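Local atomic coordinates of N-acetyltransferase family protein (Bacillus anthracis, PDB entry 3LNB), a protein that probably catalyses transfer of an acetyl group from acetyl-coenzyme A to arylamine substrates, and inactivates the sulfonamide drug sulfamethoxazole. Residues A[173-178]-A[253-258]; A[261-266]-A[279-284]. The protein carries 1 engineered substitution. All coordinates share one frame; numbering follows the deposited sequence.

Contact 1 of 2, residues A[173-178]-A[253-258]; sequences SSQTGE and CKLTNY. With FMT (formic acid), chain C.
Gln175 reaches across to the backbone of Thr256 with its side-chain amide: NE2 donates to Thr256 O at 2.9 Å. The bond is straight at both ends, 168° at the hydrogen and 172° at the carbonyl, and the acceptor lies nearly in the amide plane. CG lies between the backbone N and carbonyl carbon (chi1 64°), and the chain runs extended from there, carrying the amide to Thr256 O. The closer-packed side lies at buried Leu255, which brings CD2 to 4.3 Å from Thr176 CG2; Leu160, Leu162 and Met64 also touch this leucine. Thr176 OG1 has hydrogen-bonding partners in Tyr179 OH and Leu160 O. The contact thins out at exposed Asn257, whose O is 4.2 Å from Gln175 OE1. A formic acid molecule, probably from crystallisation, takes the Gln175 N-H on its O2 at 3.0 Å and is also hydrogen-bonded to His163 NE2. The glutamine belongs to a tight hairpin, a type I turn from Ser174 to Gly177, where Ser174 OG accepts from Thr176 N in an ST turn. This hairpin joins strands 172-174 and 177-182 at one edge of the eight-stranded sheet, and meets segment 253-258, whose strand belongs to the five-stranded sheet, close to helix 55-65.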
loop_
_atom_site.group_PDB
_atom_site.type_symbol
_atom_site.label_atom_id
_atom_site.label_comp_id
_atom_site.label_asym_id
_atom_site.label_seq_id
_atom_site.Cartn_x
_atom_site.Cartn_y
_atom_site.Cartn_z
ATOM N N SER A 173 11.766 7.063 9.802
ATOM C CA SER A 173 12.513 7.280 8.573
ATOM C C SER A 173 12.842 5.963 7.898
ATOM O O SER A 173 13.081 4.954 8.561
ATOM C CB SER A 173 13.805 8.052 8.861
ATOM O OG SER A 173 14.681 7.293 9.669
ATOM N N SER A 174 12.813 5.967 6.572
ATOM C CA SER A 174 13.141 4.779 5.805
ATOM C C SER A 174 13.780 5.270 4.520
ATOM O O SER A 174 13.999 6.466 4.357
ATOM C CB SER A 174 11.881 3.956 5.499
ATOM O OG SER A 174 11.016 4.625 4.596
ATOM N N GLN A 175 14.080 4.358 3.609
ATOM C CA GLN A 175 14.690 4.752 2.351
ATOM C C GLN A 175 13.730 5.579 1.493
ATOM O O GLN A 175 14.155 6.263 0.571
ATOM C CB GLN A 175 15.137 3.513 1.573
ATOM C CG GLN A 175 13.999 2.601 1.141
ATOM C CD GLN A 175 14.477 1.443 0.281
ATOM O OE1 GLN A 175 15.260 0.608 0.731
ATOM N NE2 GLN A 175 14.012 1.393 -0.966
ATOM N N THR A 176 12.438 5.538 1.796
ATOM C CA THR A 176 11.485 6.288 0.985
ATOM C C THR A 176 11.259 7.716 1.475
ATOM O O THR A 176 10.681 8.538 0.761
ATOM C CB THR A 176 10.115 5.577 0.911
ATOM O OG1 THR A 176 9.448 5.691 2.172
ATOM C CG2 THR A 176 10.299 4.093 0.558
ATOM N N GLY A 177 11.715 8.004 2.690
ATOM C CA GLY A 177 11.546 9.334 3.242
ATOM C C GLY A 177 11.259 9.299 4.731
ATOM O O GLY A 177 11.560 8.313 5.402
ATOM N N GLU A 178 10.688 10.382 5.249
ATOM C CA GLU A 178 10.358 10.475 6.668
ATOM C C GLU A 178 8.853 10.609 6.846
ATOM O O GLU A 178 8.182 11.223 6.016
ATOM C CB GLU A 178 11.045 11.682 7.297
ATOM C CG GLU A 178 12.545 11.742 7.086
ATOM C CD GLU A 178 13.215 12.681 8.076
ATOM O OE1 GLU A 178 12.823 13.865 8.142
ATOM O OE2 GLU A 178 14.129 12.231 8.797
ATOM N N CYS A 253 4.112 -0.160 -9.473
ATOM C CA CYS A 253 5.244 0.380 -8.736
ATOM C C CYS A 253 5.750 -0.604 -7.694
ATOM O O CYS A 253 4.985 -1.389 -7.142
ATOM C CB CYS A 253 4.840 1.684 -8.046
ATOM S SG CYS A 253 6.099 2.394 -6.955
ATOM N N LYS A 254 7.048 -0.543 -7.420
ATOM C CA LYS A 254 7.650 -1.430 -6.444
ATOM C C LYS A 254 8.949 -0.822 -5.947
ATOM O O LYS A 254 9.605 -0.054 -6.657
ATOM C CB LYS A 254 7.922 -2.803 -7.081
ATOM C CG LYS A 254 8.431 -3.862 -6.111
ATOM C CD LYS A 254 8.567 -5.228 -6.790
ATOM C CE LYS A 254 9.722 -5.258 -7.763
ATOM N NZ LYS A 254 11.033 -5.124 -7.069
ATOM N N LEU A 255 9.312 -1.161 -4.719
ATOM C CA LEU A 255 10.547 -0.674 -4.127
ATOM C C LEU A 255 11.697 -1.550 -4.586
ATOM O O LEU A 255 11.503 -2.706 -4.950
ATOM C CB LEU A 255 10.464 -0.737 -2.606
ATOM C CG LEU A 255 9.808 0.425 -1.869
ATOM C CD1 LEU A 255 8.539 0.867 -2.574
ATOM C CD2 LEU A 255 9.533 -0.008 -0.451
ATOM N N THR A 256 12.894 -0.980 -4.566
ATOM C CA THR A 256 14.112 -1.686 -4.942
ATOM C C THR A 256 15.138 -1.348 -3.870
ATOM O O THR A 256 14.905 -0.480 -3.030
ATOM C CB THR A 256 14.663 -1.210 -6.300
ATOM O OG1 THR A 256 14.978 0.183 -6.229
ATOM C CG2 THR A 256 13.654 -1.446 -7.397
ATOM N N ASN A 257 16.275 -2.027 -3.889
ATOM C CA ASN A 257 17.291 -1.745 -2.898
ATOM C C ASN A 257 17.878 -0.345 -3.043
ATOM O O ASN A 257 18.397 0.207 -2.079
ATOM C CB ASN A 257 18.392 -2.803 -2.966
ATOM C CG ASN A 257 17.900 -4.160 -2.518
ATOM O OD1 ASN A 257 17.446 -4.324 -1.382
ATOM N ND2 ASN A 257 17.973 -5.142 -3.410
ATOM N N TYR A 258 17.763 0.246 -4.229
ATOM C CA TYR A 258 18.309 1.583 -4.459
ATOM C C TYR A 258 17.269 2.669 -4.745
ATOM O O TYR A 258 17.621 3.778 -5.153
ATOM C CB TYR A 258 19.321 1.518 -5.598
ATOM C CG TYR A 258 20.458 0.561 -5.312
ATOM C CD1 TYR A 258 21.306 0.764 -4.225
ATOM C CD2 TYR A 258 20.672 -0.560 -6.108
ATOM C CE1 TYR A 258 22.337 -0.125 -3.936
ATOM C CE2 TYR A 258 21.703 -1.463 -5.823
ATOM C CZ TYR A 258 22.525 -1.236 -4.739
ATOM O OH TYR A 258 23.531 -2.128 -4.441
HETATM C C FMT C . 14.051 1.148 6.060
HETATM O O1 FMT C . 14.247 1.745 7.102
HETATM O O2 FMT C . 14.405 1.709 4.892
#

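Contact 2 of 2, residues A[261-266]-A[279-284]; sequences ISLTNK and RPIESK. With COA (coenzyme A), chain B.
Lys266 O accepts a hydrogen bond from Ile281 N at 2.9 Å, a nearly straight bond (164° at the hydrogen) whose donor is tilted 33° from the carbonyl plane; Pro280 CA adds a supplementary CA-H...O contact at 3.4 Å. Alongside this bond the Ile281 side chain packs. Its chi1 of 66° lays CG1 beside the carbonyl oxygens of Asn265 and Lys266, 3.6 Å from Asn265 O. The extended chi2 carries CD1 on to Thr264 O (3.5 Å) and Leu263 CD1 (3.6 Å), the two side chains crossing at about a right angle. Tyr286 and Phe294 of helix 283-294 pack on the same leucine. Ser262 and Thr264 instead turn to the cofactor: Ser262 OG lies doubtfully close, 2.5 Å from O5A of coenzyme A, while Thr264 OG1 lies 2.8 Å from O8A on the 3'-phosphate, and its CG2 rests 3.3 Å from O3B. After Ile281 comes Glu282, the N-cap of helix 283-294; the backbone N-H of Glu282 is taken by Asp285 OD2. An antiparallel meander with a helix packed on it, its strands together lining the coenzyme A pocket, where Asn267 and Lys278 also hydrogen-bond the cofactor, is consistent with the C-terminal alpha/beta lid of arylamine N-acetyltransferases.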
loop_
_atom_site.group_PDB
_atom_site.type_symbol
_atom_site.label_atom_id
_atom_site.label_comp_id
_atom_site.label_asym_id
_atom_site.label_seq_id
_atom_site.Cartn_x
_atom_site.Cartn_y
_atom_site.Cartn_z
ATOM N N ILE A 261 10.671 1.672 -8.641
ATOM C CA ILE A 261 10.427 1.703 -10.075
ATOM C C ILE A 261 8.940 1.779 -10.364
ATOM O O ILE A 261 8.122 1.203 -9.636
ATOM C CB ILE A 261 11.020 0.450 -10.773
ATOM C CG1 ILE A 261 10.598 -0.815 -10.020
ATOM C CG2 ILE A 261 12.544 0.545 -10.815
ATOM C CD1 ILE A 261 10.963 -2.110 -10.741
ATOM N N SER A 262 8.603 2.504 -11.424
ATOM C CA SER A 262 7.223 2.689 -11.839
ATOM C C SER A 262 7.062 2.477 -13.342
ATOM O O SER A 262 7.883 2.923 -14.153
ATOM C CB SER A 262 6.742 4.088 -11.450
ATOM O OG SER A 262 6.670 4.215 -10.041
ATOM N N LEU A 263 5.990 1.792 -13.706
ATOM C CA LEU A 263 5.721 1.492 -15.099
ATOM C C LEU A 263 4.287 1.813 -15.502
ATOM O O LEU A 263 3.344 1.372 -14.855
ATOM C CB LEU A 263 5.991 0.011 -15.362
ATOM C CG LEU A 263 5.669 -0.505 -16.767
ATOM C CD1 LEU A 263 6.728 0.003 -17.746
ATOM C CD2 LEU A 263 5.631 -2.031 -16.758
ATOM N N THR A 264 4.140 2.596 -16.565
ATOM C CA THR A 264 2.828 2.939 -17.093
ATOM C C THR A 264 2.784 2.354 -18.503
ATOM O O THR A 264 3.739 1.713 -18.935
ATOM C CB THR A 264 2.616 4.464 -17.171
ATOM O OG1 THR A 264 3.527 5.038 -18.116
ATOM C CG2 THR A 264 2.839 5.094 -15.814
ATOM N N ASN A 265 1.686 2.564 -19.220
ATOM C CA ASN A 265 1.594 2.053 -20.584
ATOM C C ASN A 265 2.561 2.815 -21.485
ATOM O O ASN A 265 3.063 2.271 -22.469
ATOM C CB ASN A 265 0.175 2.220 -21.137
ATOM C CG ASN A 265 -0.829 1.318 -20.450
ATOM O OD1 ASN A 265 -0.602 0.114 -20.314
ATOM N ND2 ASN A 265 -1.955 1.893 -20.022
ATOM N N LYS A 266 2.836 4.063 -21.117
ATOM C CA LYS A 266 3.703 4.945 -21.900
ATOM C C LYS A 266 5.165 5.073 -21.460
ATOM O O LYS A 266 6.059 5.211 -22.297
ATOM C CB LYS A 266 3.101 6.354 -21.922
ATOM C CG LYS A 266 1.613 6.411 -22.236
ATOM C CD LYS A 266 1.312 5.894 -23.626
ATOM C CE LYS A 266 -0.165 6.069 -23.955
ATOM N NZ LYS A 266 -0.495 5.516 -25.305
ATOM N N ARG A 279 11.701 6.777 -19.214
ATOM C CA ARG A 279 11.959 6.296 -20.561
ATOM C C ARG A 279 10.675 5.887 -21.276
ATOM O O ARG A 279 9.923 5.042 -20.788
ATOM C CB ARG A 279 12.952 5.125 -20.496
ATOM C CG ARG A 279 12.797 4.071 -21.588
ATOM C CD ARG A 279 14.075 3.259 -21.749
ATOM N NE ARG A 279 14.487 2.596 -20.516
ATOM C CZ ARG A 279 14.085 1.385 -20.125
ATOM N NH1 ARG A 279 14.531 0.880 -18.976
ATOM N NH2 ARG A 279 13.249 0.669 -20.875
ATOM N N PRO A 280 10.390 6.509 -22.434
ATOM C CA PRO A 280 9.180 6.166 -23.184
ATOM C C PRO A 280 9.343 4.730 -23.647
ATOM O O PRO A 280 10.437 4.334 -24.036
ATOM C CB PRO A 280 9.206 7.150 -24.358
ATOM C CG PRO A 280 9.986 8.302 -23.825
ATOM C CD PRO A 280 11.107 7.611 -23.094
ATOM N N ILE A 281 8.268 3.957 -23.605
ATOM C CA ILE A 281 8.328 2.555 -24.004
ATOM C C ILE A 281 7.301 2.210 -25.068
ATOM O O ILE A 281 6.412 3.002 -25.367
ATOM C CB ILE A 281 8.082 1.624 -22.797
ATOM C CG1 ILE A 281 6.650 1.800 -22.288
ATOM C CG2 ILE A 281 9.051 1.946 -21.681
ATOM C CD1 ILE A 281 6.271 0.830 -21.187
ATOM N N GLU A 282 7.426 1.013 -25.632
ATOM C CA GLU A 282 6.492 0.545 -26.652
ATOM C C GLU A 282 5.712 -0.630 -26.071
ATOM O O GLU A 282 5.997 -1.081 -24.962
ATOM C CB GLU A 282 7.247 0.078 -27.901
ATOM C CG GLU A 282 8.235 1.089 -28.466
ATOM C CD GLU A 282 9.087 0.492 -29.576
ATOM O OE1 GLU A 282 8.539 0.179 -30.657
ATOM O OE2 GLU A 282 10.305 0.328 -29.361
ATOM N N SER A 283 4.738 -1.129 -26.825
ATOM C CA SER A 283 3.929 -2.261 -26.378
ATOM C C SER A 283 4.728 -3.440 -25.829
ATOM O O SER A 283 4.464 -3.897 -24.718
ATOM C CB SER A 283 3.039 -2.768 -27.512
ATOM O OG SER A 283 1.907 -1.938 -27.681
ATOM N N LYS A 284 5.704 -3.932 -26.591
ATOM C CA LYS A 284 6.494 -5.085 -26.141
ATOM C C LYS A 284 7.429 -4.835 -24.963
ATOM O O LYS A 284 7.731 -5.764 -24.205
ATOM C CB LYS A 284 7.307 -5.671 -27.296
ATOM C CG LYS A 284 8.484 -4.820 -27.719
ATOM C CD LYS A 284 8.032 -3.511 -28.326
ATOM C CE LYS A 284 9.208 -2.799 -28.972
ATOM N NZ LYS A 284 9.841 -3.631 -30.045
HETATM N N1A COA B . -2.569 6.343 -10.757
HETATM C C2A COA B . -2.109 6.082 -11.967
HETATM N N3A COA B . -0.965 6.585 -12.400
HETATM C C4A COA B . -0.234 7.383 -11.611
HETATM C C5A COA B . -0.687 7.684 -10.334
HETATM C C6A COA B . -1.892 7.135 -9.913
HETATM N N6A COA B . -2.358 7.380 -8.691
HETATM N N7A COA B . 0.219 8.471 -9.763
HETATM C C8A COA B . 1.204 8.657 -10.640
HETATM N N9A COA B . 0.937 7.994 -11.764
HETATM C C1B COA B . 1.845 7.868 -12.928
HETATM C C2B COA B . 2.231 9.210 -13.548
HETATM O O2B COA B . 1.187 9.666 -14.414
HETATM C C3B COA B . 3.460 8.798 -14.357
HETATM O O3B COA B . 3.084 8.385 -15.674
HETATM P P3B COA B . 4.096 8.664 -16.894
HETATM O O7A COA B . 5.492 8.307 -16.560
HETATM O O8A COA B . 3.530 7.837 -18.153
HETATM O O9A COA B . 3.925 10.227 -17.239
HETATM C C4B COA B . 4.026 7.614 -13.569
HETATM O O4B COA B . 3.118 7.378 -12.479
HETATM C C5B COA B . 5.403 7.938 -12.990
HETATM O O5B COA B . 5.302 9.035 -12.081
HETATM P P1A COA B . 6.641 9.711 -11.503
HETATM O O1A COA B . 6.164 10.739 -10.360
HETATM O O2A COA B . 7.421 10.377 -12.569
HETATM O O3A COA B . 7.474 8.523 -10.805
HETATM P P2A COA B . 7.162 7.936 -9.339
HETATM O O4A COA B . 8.072 8.794 -8.327
HETATM O O5A COA B . 7.482 6.492 -9.282
HETATM O O6A COA B . 5.631 8.270 -8.970
HETATM C CBP COA B . 4.045 6.732 -7.888
HETATM C CCP COA B . 4.580 7.324 -9.195
HETATM C CDP COA B . 5.113 5.837 -7.255
HETATM C CEP COA B . 2.798 5.899 -8.192
HETATM C CAP COA B . 3.669 7.862 -6.927
HETATM O OAP COA B . 2.713 8.720 -7.553
HETATM C C9P COA B . 3.059 7.317 -5.633
HETATM O O9P COA B . 3.754 6.749 -4.792
HETATM N N8P COA B . 1.749 7.523 -5.511
HETATM C C7P COA B . 0.973 7.099 -4.336
HETATM C C6P COA B . -0.368 6.502 -4.773
HETATM C C5P COA B . -1.349 6.433 -3.599
HETATM O O5P COA B . -1.881 7.454 -3.170
HETATM N N4P COA B . -1.588 5.218 -3.111
HETATM C C3P COA B . -2.504 5.009 -1.981
HETATM C C2P COA B . -3.963 5.040 -2.442
HETATM S S1P COA B . -4.454 3.600 -3.462
#

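In the fold
Contacts 1 and 2 both use the five-stranded antiparallel sheet, through its neighbouring strands 252-256 and 259-263. Their centres are about 21 Å apart, yet they touch: Lys254 O and Ile261 N are 2.8 Å apart, probably a hydrogen bond. Contact 1 lies at the surface and joins two different sheets; a side-chain amide bridges to a backbone carbonyl. Contact 2 is partly buried although further from the centre of the chain; with a backbone bond and aliphatic packing it ties residues 264-266 to the segment leading from strand 275-280 into helix 283-294, and Thr264 also meets coenzyme A phosphate. In contact 1 the cofactor is touched by Cys253, with its SG 3.6 Å from Ser262 OG of contact 2.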